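Local structure of hypothetical acetyltransferase (Deinococcus radiodurans, 3S6F) at residues A[10-15]-A[49-54]; A[22-27]-A[58-63]; A[77-82]-A[92-97]. The protein binds coenzyme A and probably works as an N-acetyltransferase, passing an acetyl group to an amine. All coordinates share one frame; numbering follows the deposited sequence. Where two conformers were deposited one is given.

Followed from the N terminus, the chain first lays down strand 11-13 and then the loop at 22-27, and both wait for partners beyond helix 37-46. Interaction 1 closes a loop of 33 residues when strand 49-54 pairs with 10-15; interaction 2 follows when 58-63 meets 22-27. These two closures cross, since their segments alternate along the chain, and they meet where A53 pairs with I61 and G62. Interaction 3 comes afterwards in series, spanning the short connection from strand 73-81 to helix 90-102. Through Q82 it touches interaction 2, and through F12 and V51 it touches interaction 1, so one sheet carries all three.

Interaction 1. Residues A[10-15]-A[49-54]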
loop_
_atom_site.group_PDB
_atom_site.type_symbol
_atom_site.label_atom_id
_atom_site.label_comp_id
_atom_site.label_asym_id
_atom_site.label_seq_id
_atom_site.Cartn_x
_atom_site.Cartn_y
_atom_site.Cartn_z
ATOM N N ILE A 10 17.476 2.748 23.086
ATOM C CA ILE A 10 16.762 2.102 21.973
ATOM C C ILE A 10 17.599 2.321 20.758
ATOM O O ILE A 10 18.069 3.449 20.494
ATOM C CB ILE A 10 15.365 2.705 21.783
ATOM C CG1 ILE A 10 14.477 2.401 23.002
ATOM C CG2 ILE A 10 14.724 2.188 20.488
ATOM C CD1 ILE A 10 14.442 0.913 23.401
ATOM N N GLN A 11 17.790 1.242 20.013
ATOM C CA GLN A 11 18.463 1.263 18.742
ATOM C C GLN A 11 17.513 0.909 17.623
ATOM O O GLN A 11 16.585 0.137 17.816
ATOM C CB GLN A 11 19.629 0.293 18.782
ATOM C CG GLN A 11 20.731 0.775 19.792
ATOM C CD GLN A 11 22.066 0.116 19.536
ATOM O OE1 GLN A 11 22.364 -0.937 20.106
ATOM N NE2 GLN A 11 22.849 0.694 18.633
ATOM N N PHE A 12 17.791 1.423 16.438
ATOM C CA PHE A 12 16.935 1.207 15.270
ATOM C C PHE A 12 17.701 0.473 14.199
ATOM O O PHE A 12 18.917 0.681 14.015
ATOM C CB PHE A 12 16.470 2.553 14.711
ATOM C CG PHE A 12 15.662 3.337 15.668
ATOM C CD1 PHE A 12 16.255 4.213 16.561
ATOM C CD2 PHE A 12 14.275 3.243 15.674
ATOM C CE1 PHE A 12 15.521 4.944 17.436
ATOM C CE2 PHE A 12 13.524 3.968 16.552
ATOM C CZ PHE A 12 14.138 4.830 17.457
ATOM N N GLN A 13 16.992 -0.363 13.439
ATOM C CA GLN A 13 17.571 -1.023 12.292
ATOM C C GLN A 13 16.498 -1.270 11.241
ATOM O O GLN A 13 15.308 -1.290 11.548
ATOM C CB GLN A 13 18.332 -2.301 12.651
ATOM C CG GLN A 13 17.485 -3.416 13.150
ATOM C CD GLN A 13 18.329 -4.566 13.584
ATOM O OE1 GLN A 13 18.985 -4.490 14.627
ATOM N NE2 GLN A 13 18.341 -5.622 12.805
ATOM N N THR A 14 16.961 -1.490 10.014
ATOM C CA THR A 14 16.107 -1.645 8.857
ATOM C C THR A 14 16.348 -2.963 8.130
ATOM O O THR A 14 15.957 -3.131 6.975
ATOM C CB THR A 14 16.300 -0.454 7.900
ATOM O OG1 THR A 14 17.668 -0.437 7.474
ATOM C CG2 THR A 14 15.952 0.864 8.565
ATOM N N THR A 15 16.980 -3.915 8.821
ATOM C CA THR A 15 17.177 -5.263 8.330
ATOM C C THR A 15 16.752 -6.240 9.425
ATOM O O THR A 15 16.558 -5.856 10.576
ATOM C CB THR A 15 18.627 -5.576 7.977
ATOM O OG1 THR A 15 19.342 -5.878 9.169
ATOM C CG2 THR A 15 19.269 -4.482 7.133
ATOM N N VAL A 49 10.335 -1.936 2.790
ATOM C CA VAL A 49 11.220 -1.409 3.820
ATOM C C VAL A 49 10.502 -1.544 5.148
ATOM O O VAL A 49 9.262 -1.661 5.221
ATOM C CB VAL A 49 11.648 0.068 3.573
ATOM C CG1 VAL A 49 12.445 0.237 2.266
ATOM C CG2 VAL A 49 10.444 1.004 3.644
ATOM N N PHE A 50 11.265 -1.474 6.217
ATOM C CA PHE A 50 10.720 -1.489 7.575
ATOM C C PHE A 50 11.725 -0.869 8.517
ATOM O O PHE A 50 12.906 -0.734 8.168
ATOM C CB PHE A 50 10.327 -2.915 8.026
ATOM C CG PHE A 50 11.482 -3.851 8.061
ATOM C CD1 PHE A 50 12.311 -3.945 9.173
ATOM C CD2 PHE A 50 11.771 -4.652 6.967
ATOM C CE1 PHE A 50 13.385 -4.809 9.193
ATOM C CE2 PHE A 50 12.853 -5.513 7.000
ATOM C CZ PHE A 50 13.655 -5.586 8.115
ATOM N N VAL A 51 11.252 -0.509 9.714
ATOM C CA VAL A 51 12.123 -0.022 10.779
ATOM C C VAL A 51 11.752 -0.736 12.076
ATOM O O VAL A 51 10.568 -0.845 12.375
ATOM C CB VAL A 51 12.056 1.510 10.982
ATOM C CG1 VAL A 51 13.141 1.987 11.959
ATOM C CG2 VAL A 51 12.181 2.265 9.651
ATOM N N LEU A 52 12.747 -1.233 12.785
ATOM C CA LEU A 52 12.615 -1.850 14.092
ATOM C C LEU A 52 13.280 -0.998 15.155
ATOM O O LEU A 52 14.369 -0.479 14.927
ATOM C CB LEU A 52 13.314 -3.234 14.107
ATOM C CG LEU A 52 12.978 -4.182 12.962
ATOM C CD1 LEU A 52 13.717 -5.507 13.107
ATOM C CD2 LEU A 52 11.459 -4.425 12.863
ATOM N N ALA A 53 12.649 -0.943 16.322
ATOM C CA ALA A 53 13.191 -0.330 17.532
ATOM C C ALA A 53 13.444 -1.445 18.529
ATOM O O ALA A 53 12.537 -2.228 18.797
ATOM C CB ALA A 53 12.199 0.676 18.103
ATOM N N ARG A 54 14.683 -1.542 19.014
ATOM C CA ARG A 54 15.129 -2.662 19.844
ATOM C C ARG A 54 15.748 -2.160 21.144
ATOM O O ARG A 54 16.488 -1.183 21.152
ATOM C CB ARG A 54 16.176 -3.505 19.099
ATOM C CG ARG A 54 15.656 -4.029 17.762
ATOM C CD ARG A 54 16.685 -4.885 17.040
ATOM N NE ARG A 54 16.860 -6.183 17.653
ATOM C CZ ARG A 54 17.769 -7.067 17.301
ATOM N NH1 ARG A 54 18.698 -6.770 16.423
ATOM N NH2 ARG A 54 17.761 -8.245 17.869
HETATM O O HOH W 1 14.082 -2.074 5.216
#
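R54 and Q13 share one face of an antiparallel strand pair, where R54 NH1 donates to Q13 OE1 at 2.9 Å. That oxygen sits at the guanidinium edge, in its plane, whereas the donor stands 43° out of the amide carbonyl plane, and the amide and guanidinium planes are turned 77° apart. Q13 holds CG between its backbone N and carbonyl carbon (chi1 68°), from where the extended chain carries the carboxamide to R54, which bends at chi3 to meet it. Both ends of the amide are used: Q13 NE2 donates to T15 O at 2.9 Å and also to the carbonyl of E17. R54 NH2 is taken up by G18 O and G58 O. With an alanine here in place of Q13, R54 NH1 would probably be left without this acceptor and T15 O without its amide donor.

Four backbone bonds join the strands. Q11 and R54 form a hydrogen-bonded pair, with Q11 N to R54 O at 3.0 Å and the reverse bond from R54 N shorter; Q13 and L52 repeat the pattern. L52 O additionally receives a CA-H contact from F12, with F12 CA 3.1 Å away. Past the last pair, water 1 donates to T14 O and accepts from F50 N. On the opposite face F12 CE2 rests 3.9 Å from A53 CB. Beyond it lies helix 90-102, whose L90 and E93 touch F12 and whose R97 makes a cation-pi contact with it, while F50 and L52 pack on L44 of helix 37-46, and strand 60-68 pairs with the other edge of strand 49-54.

Interaction 2. Residues A[22-27]-A[58-63]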
loop_
_atom_site.group_PDB
_atom_site.type_symbol
_atom_site.label_atom_id
_atom_site.label_comp_id
_atom_site.label_asym_id
_atom_site.label_seq_id
_atom_site.Cartn_x
_atom_site.Cartn_y
_atom_site.Cartn_z
ATOM N N ALA A 22 11.915 -15.129 18.083
ATOM C CA ALA A 22 11.867 -15.017 19.549
ATOM C C ALA A 22 11.980 -13.601 20.061
ATOM O O ALA A 22 11.681 -13.375 21.225
ATOM C CB ALA A 22 12.945 -15.868 20.224
ATOM N N GLN A 23 12.468 -12.680 19.240
ATOM C CA GLN A 23 12.608 -11.272 19.558
ATOM C C GLN A 23 11.475 -10.411 19.000
ATOM O O GLN A 23 11.454 -9.216 19.231
ATOM C CB GLN A 23 13.944 -10.743 19.069
ATOM C CG GLN A 23 15.097 -11.392 19.852
ATOM C CD GLN A 23 16.452 -11.118 19.308
ATOM O OE1 GLN A 23 16.635 -11.140 18.098
ATOM N NE2 GLN A 23 17.439 -10.935 20.191
ATOM N N LEU A 24 10.506 -11.025 18.330
ATOM C CA LEU A 24 9.367 -10.364 17.695
ATOM C C LEU A 24 8.052 -10.694 18.396
ATOM O O LEU A 24 6.991 -10.425 17.854
ATOM C CB LEU A 24 9.307 -10.735 16.199
ATOM C CG LEU A 24 10.355 -10.043 15.339
ATOM C CD1 LEU A 24 10.413 -10.717 13.968
ATOM C CD2 LEU A 24 10.068 -8.573 15.152
ATOM N N GLY A 25 8.096 -11.239 19.602
ATOM C CA GLY A 25 6.908 -11.427 20.377
ATOM C C GLY A 25 6.386 -10.139 20.986
ATOM O O GLY A 25 7.115 -9.151 21.137
ATOM N N GLY A 26 5.098 -10.142 21.350
ATOM C CA GLY A 26 4.466 -9.020 22.032
ATOM C C GLY A 26 3.709 -8.010 21.198
ATOM O O GLY A 26 3.289 -6.996 21.740
ATOM N N PHE A 27 3.567 -8.264 19.897
ATOM C CA PHE A 27 2.853 -7.371 18.994
ATOM C C PHE A 27 1.439 -7.868 18.768
ATOM O O PHE A 27 1.001 -8.903 19.297
ATOM C CB PHE A 27 3.664 -7.184 17.716
ATOM C CG PHE A 27 4.908 -6.409 17.958
ATOM C CD1 PHE A 27 4.842 -5.053 18.233
ATOM C CD2 PHE A 27 6.148 -7.013 17.970
ATOM C CE1 PHE A 27 5.979 -4.329 18.519
ATOM C CE2 PHE A 27 7.289 -6.267 18.220
ATOM C CZ PHE A 27 7.187 -4.925 18.507
ATOM N N GLY A 58 18.019 -7.049 22.463
ATOM C CA GLY A 58 17.610 -7.458 21.152
ATOM C C GLY A 58 16.115 -7.601 20.963
ATOM O O GLY A 58 15.676 -7.781 19.822
ATOM N N GLN A 59 15.314 -7.504 22.036
ATOM C CA GLN A 59 13.869 -7.516 21.855
ATOM C C GLN A 59 13.445 -6.354 20.987
ATOM O O GLN A 59 13.869 -5.226 21.198
ATOM C CB GLN A 59 13.156 -7.393 23.194
ATOM C CG GLN A 59 11.609 -7.242 23.169
ATOM C CD GLN A 59 10.855 -8.453 22.655
ATOM O OE1 GLN A 59 11.169 -9.596 23.062
ATOM N NE2 GLN A 59 9.818 -8.225 21.777
ATOM N N VAL A 60 12.544 -6.621 20.044
ATOM C CA VAL A 60 11.925 -5.586 19.241
ATOM C C VAL A 60 10.728 -5.029 20.022
ATOM O O VAL A 60 9.808 -5.778 20.358
ATOM C CB VAL A 60 11.489 -6.110 17.859
ATOM C CG1 VAL A 60 10.794 -4.987 17.051
ATOM C CG2 VAL A 60 12.722 -6.664 17.090
ATOM N N ILE A 61 10.713 -3.742 20.333
ATOM C CA ILE A 61 9.598 -3.185 21.076
ATOM C C ILE A 61 8.751 -2.215 20.251
ATOM O O ILE A 61 7.706 -1.778 20.706
ATOM C CB ILE A 61 9.992 -2.620 22.470
ATOM C CG1 ILE A 61 11.029 -1.510 22.331
ATOM C CG2 ILE A 61 10.501 -3.737 23.410
ATOM C CD1 ILE A 61 10.544 -0.189 21.717
ATOM N N GLY A 62 9.164 -1.944 19.003
ATOM C CA GLY A 62 8.320 -1.184 18.081
ATOM C C GLY A 62 8.711 -1.520 16.690
ATOM O O GLY A 62 9.892 -1.814 16.428
ATOM N N PHE A 63 7.761 -1.434 15.751
ATOM C CA PHE A 63 8.092 -1.648 14.341
ATOM C C PHE A 63 7.119 -0.901 13.492
ATOM O O PHE A 63 6.006 -0.541 13.898
ATOM C CB PHE A 63 8.125 -3.141 13.944
ATOM C CG PHE A 63 6.764 -3.762 13.747
ATOM C CD1 PHE A 63 6.022 -4.209 14.803
ATOM C CD2 PHE A 63 6.232 -3.827 12.475
ATOM C CE1 PHE A 63 4.763 -4.731 14.600
ATOM C CE2 PHE A 63 4.991 -4.388 12.273
ATOM C CZ PHE A 63 4.249 -4.802 13.332
HETATM O O HOH W 2 9.786 -11.580 22.060
#
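F27 and F63 make a T-shaped pair in which the edge of F63 is turned to the face of F27, with planes at 87° and ring centroids 4.9 Å apart. F63 CD1 stands over the centre of the F27 ring. The far rim of F27 is pushed against the backbone of the strand: F27 CZ comes within 3.6 Å of G62 N, and V60 O lies 3.3 Å from the same CZ. V60 closes the packing from the side, its CG1 methyl 3.9 Å from F27 CZ, the two side chains crossing at about a right angle. The other methyl, V60 CG2, runs alongside L24 CD2. L40 of helix 37-46 touches both phenylalanine rings, and L24 lies on W41 and L44 of that helix, so this end is thoroughly buried.

The stretch of strand met by F27 is not regular. I61 and G62 both face A53 of strand 49-54, a classic beta bulge near the start of strand 60-68.

Toward A22 the contact opens to solvent, and backbone, amide and water replace rings. V60 N donates to Q23 O at 2.9 Å. Q59 has its CG trans to the backbone N (chi1 174°) and then bends at chi2, which folds the amide back over its own strand; there Q59 NE2 donates to V60 O at 2.8 Å and, only weakly, to G25 O. G25 O is also hydrogen-bonded by Q82 NE2. Water 2 donates to A22 O and to Q59 OE1, 2.6 Å from the latter, and accepts a weak bond from G25 N. The extended chain of Q23 lies across the G58 carbonyl, with Q23 OE1 bonded to T20 N; the backbone angles of G58 call for glycine, and a side chain there would also run into Q23 NE2.

Interaction 3. Residues A[77-82]-A[92-97]; sequences PLLEVQ and SELMRR. With COA (coenzyme A), chain B.
L79 places CG trans to its amide nitrogen (chi1 170°), which spreads its two methyls beneath the helix: CD1 touches L94 CB at 4.0 Å and CD2 meets CG of selenomethionine M95 at 3.9 Å. L94, with CG opposite its carbonyl carbon (chi1 -76°), sends CD1 back to the strand, 3.9 Å from V81 CG2. M95 is bent at chi2 and chi3, bringing SE close to L79 CD2 as well. All of these side chains cross obliquely, and no hydrogen bond passes between the segments.

The polar backbone of L79 and V81 is used by coenzyme A instead, E80 pairing with F63 of strand 60-68. COA N4P donates to L79 O at 2.9 Å, and V81 N returns an almost straight bond to COA O9P, also 2.9 Å, so the pantetheine arm is held as if it were an added strand. L79 thus works twice, its CD2 methyl also packing on the pantetheine CDP methyl. At the helix start S92 OG donates to COA O1A at 2.6 Å, and S92 N grips the same phosphate oxygen. With S87, G89 and G91, which also bond the cofactor, this is the arrangement characteristic of the RxxGxG pyrophosphate-binding segment of GNAT enzymes. Elsewhere on the helix E93 forms salt bridges with R96 and R97, E93 OE2 using its anti lone pair toward R97 NE.

Strand 79-81 and helix 92-97 run at 143° to each other, their axes 9.3 Å apart, as the first two elements of a beta-alpha-beta unit completed by strand 107-112. F119 and Y120 of helix 117-122 pack on L79, Y120 also on M95, while V64 of strand 60-68 touches L79 and F12 of strand 11-13 lies against L94.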
loop_
_atom_site.group_PDB
_atom_site.type_symbol
_atom_site.label_atom_id
_atom_site.label_comp_id
_atom_site.label_asym_id
_atom_site.label_seq_id
_atom_site.Cartn_x
_atom_site.Cartn_y
_atom_site.Cartn_z
ATOM N N PRO A 77 1.265 -0.571 6.161
ATOM C CA PRO A 77 0.227 -1.417 6.738
ATOM C C PRO A 77 0.148 -1.435 8.251
ATOM O O PRO A 77 -0.949 -1.500 8.806
ATOM C CB PRO A 77 0.571 -2.821 6.177
ATOM C CG PRO A 77 1.352 -2.551 4.921
ATOM C CD PRO A 77 2.168 -1.333 5.275
ATOM N N LEU A 78 1.307 -1.489 8.900
ATOM C CA LEU A 78 1.414 -1.745 10.340
ATOM C C LEU A 78 2.365 -0.785 11.004
ATOM O O LEU A 78 3.474 -0.556 10.512
ATOM C CB LEU A 78 1.898 -3.174 10.602
ATOM C CG LEU A 78 1.090 -4.334 10.028
ATOM C CD1 LEU A 78 1.895 -5.634 10.162
ATOM C CD2 LEU A 78 -0.301 -4.442 10.679
ATOM N N LEU A 79 1.965 -0.277 12.161
ATOM C CA LEU A 79 2.792 0.515 13.065
ATOM C C LEU A 79 2.397 0.108 14.474
ATOM O O LEU A 79 1.220 0.219 14.828
ATOM C CB LEU A 79 2.555 2.012 12.857
ATOM C CG LEU A 79 3.182 2.957 13.892
ATOM C CD1 LEU A 79 4.705 2.980 13.773
ATOM C CD2 LEU A 79 2.570 4.352 13.781
ATOM N N GLU A 80 3.356 -0.293 15.299
ATOM C CA GLU A 80 3.008 -0.639 16.660
ATOM C C GLU A 80 4.209 -0.483 17.559
ATOM O O GLU A 80 5.332 -0.853 17.244
ATOM C CB GLU A 80 2.490 -2.077 16.776
ATOM C CG GLU A 80 1.883 -2.402 18.130
ATOM C CD GLU A 80 1.202 -3.769 18.173
ATOM O OE1 GLU A 80 1.328 -4.533 17.186
ATOM O OE2 GLU A 80 0.563 -4.082 19.210
ATOM N N VAL A 81 3.931 0.094 18.731
ATOM C CA VAL A 81 4.868 0.192 19.843
ATOM C C VAL A 81 4.242 -0.561 20.998
ATOM O O VAL A 81 3.062 -0.400 21.294
ATOM C CB VAL A 81 5.161 1.669 20.220
ATOM C CG1 VAL A 81 5.957 1.789 21.506
ATOM C CG2 VAL A 81 5.856 2.387 19.045
ATOM N N GLN A 82 5.025 -1.407 21.649
ATOM C CA GLN A 82 4.493 -2.189 22.776
ATOM C C GLN A 82 4.059 -1.245 23.887
ATOM O O GLN A 82 4.686 -0.221 24.126
ATOM C CB GLN A 82 5.514 -3.211 23.255
ATOM C CG GLN A 82 5.741 -4.237 22.145
ATOM C CD GLN A 82 6.496 -5.452 22.533
ATOM O OE1 GLN A 82 6.861 -5.598 23.682
ATOM N NE2 GLN A 82 6.722 -6.371 21.573
ATOM N N SER A 92 6.166 8.119 16.580
ATOM C CA SER A 92 6.463 9.213 15.663
ATOM C C SER A 92 7.841 9.048 15.030
ATOM O O SER A 92 8.013 9.299 13.830
ATOM C CB SER A 92 6.375 10.537 16.392
ATOM O OG SER A 92 5.035 10.799 16.813
ATOM N N GLU A 93 8.812 8.627 15.821
ATOM C CA GLU A 93 10.158 8.412 15.327
ATOM C C GLU A 93 10.203 7.287 14.287
ATOM O O GLU A 93 10.898 7.412 13.270
ATOM C CB GLU A 93 11.103 8.144 16.494
ATOM C CG GLU A 93 12.559 7.975 16.080
ATOM C CD GLU A 93 13.238 9.202 15.552
ATOM O OE1 GLU A 93 12.737 10.319 15.817
ATOM O OE2 GLU A 93 14.253 9.060 14.863
ATOM N N LEU A 94 9.494 6.186 14.560
ATOM C CA LEU A 94 9.402 5.105 13.593
ATOM C C LEU A 94 8.821 5.600 12.279
ATOM O O LEU A 94 9.281 5.225 11.197
ATOM C CB LEU A 94 8.581 3.963 14.176
ATOM C CG LEU A 94 9.317 3.108 15.212
ATOM C CD1 LEU A 94 8.307 2.223 15.970
ATOM C CD2 LEU A 94 10.420 2.277 14.584
HETATM N N MSE A 95 7.753 6.401 12.357
HETATM C CA MSE A 95 7.164 6.954 11.146
HETATM C C MSE A 95 8.150 7.840 10.371
HETATM O O MSE A 95 8.290 7.720 9.148
HETATM C CB MSE A 95 5.892 7.735 11.481
HETATM C CG MSE A 95 4.693 6.891 11.784
HETATM SE SE MSE A 95 4.064 5.855 10.267
HETATM C CE MSE A 95 3.549 7.385 9.131
ATOM N N ARG A 96 8.845 8.732 11.074
ATOM C CA ARG A 96 9.822 9.556 10.373
ATOM C C ARG A 96 10.893 8.674 9.707
ATOM O O ARG A 96 11.296 8.913 8.561
ATOM C CB ARG A 96 10.480 10.547 11.344
ATOM C CG ARG A 96 9.602 11.708 11.786
ATOM C CD ARG A 96 10.384 12.758 12.569
ATOM N NE ARG A 96 10.754 12.277 13.870
ATOM C CZ ARG A 96 9.977 12.381 14.953
ATOM N NH1 ARG A 96 8.789 13.009 14.915
ATOM N NH2 ARG A 96 10.437 11.859 16.074
ATOM N N ARG A 97 11.363 7.651 10.422
ATOM C CA ARG A 97 12.401 6.785 9.875
ATOM C C ARG A 97 11.911 5.975 8.685
ATOM O O ARG A 97 12.669 5.795 7.739
ATOM C CB ARG A 97 12.976 5.899 10.967
ATOM C CG ARG A 97 13.880 6.695 11.918
ATOM C CD ARG A 97 14.286 5.870 13.110
ATOM N NE ARG A 97 15.210 6.588 13.985
ATOM C CZ ARG A 97 16.532 6.485 13.926
ATOM N NH1 ARG A 97 17.141 5.691 13.061
ATOM N NH2 ARG A 97 17.249 7.174 14.814
HETATM N N1A COA B . -6.247 7.332 20.951
HETATM C C2A COA B . -5.941 8.661 21.151
HETATM N N3A COA B . -4.669 9.153 20.967
HETATM C C4A COA B . -3.694 8.284 20.600
HETATM C C5A COA B . -3.971 6.932 20.422
HETATM C C6A COA B . -5.271 6.452 20.573
HETATM N N6A COA B . -5.586 5.167 20.370
HETATM N N7A COA B . -2.806 6.326 20.068
HETATM C C8A COA B . -1.836 7.264 20.041
HETATM N N9A COA B . -2.366 8.480 20.370
HETATM C C1B COA B . -1.670 9.764 20.412
HETATM C C2B COA B . -1.679 10.382 21.804
HETATM O O2B COA B . -1.722 11.761 21.601
HETATM C C3B COA B . -0.331 10.024 22.410
HETATM O O3B COA B . 0.104 10.910 23.426
HETATM P P3B COA B . -0.118 10.538 24.991
HETATM O O7A COA B . -1.605 10.374 25.179
HETATM O O8A COA B . 0.609 9.246 25.269
HETATM O O9A COA B . 0.456 11.709 25.752
HETATM C C4B COA B . 0.523 10.077 21.154
HETATM O O4B COA B . -0.308 9.597 20.105
HETATM C C5B COA B . 1.784 9.237 21.251
HETATM O O5B COA B . 2.665 9.615 20.208
HETATM P P1A COA B . 4.137 8.950 20.203
HETATM O O1A COA B . 4.860 9.617 19.087
HETATM O O2A COA B . 4.774 8.949 21.562
HETATM O O3A COA B . 3.776 7.474 19.714
HETATM P P2A COA B . 3.728 6.113 20.564
HETATM O O4A COA B . 2.907 6.305 21.782
HETATM O O5A COA B . 5.125 5.625 20.723
HETATM O O6A COA B . 3.009 5.190 19.488
HETATM C CBP COA B . 1.053 4.342 18.407
HETATM C CCP COA B . 1.774 5.588 18.893
HETATM C CDP COA B . 1.949 3.597 17.399
HETATM C CEP COA B . -0.252 4.767 17.697
HETATM C CAP COA B . 0.760 3.494 19.658
HETATM O OAP COA B . -0.257 4.087 20.444
HETATM C C9P COA B . 0.317 2.102 19.272
HETATM O O9P COA B . 1.213 1.151 19.036
HETATM N N8P COA B . -0.974 1.804 19.223
HETATM C C7P COA B . -1.450 0.475 18.855
HETATM C C6P COA B . -1.357 0.171 17.353
HETATM C C5P COA B . -1.894 1.320 16.548
HETATM O O5P COA B . -2.980 1.823 16.852
HETATM N N4P COA B . -1.133 1.715 15.517
HETATM C C3P COA B . -1.596 2.625 14.498
HETATM C C2P COA B . -1.873 1.813 13.233
HETATM S S1P COA B . -3.337 0.732 13.379
#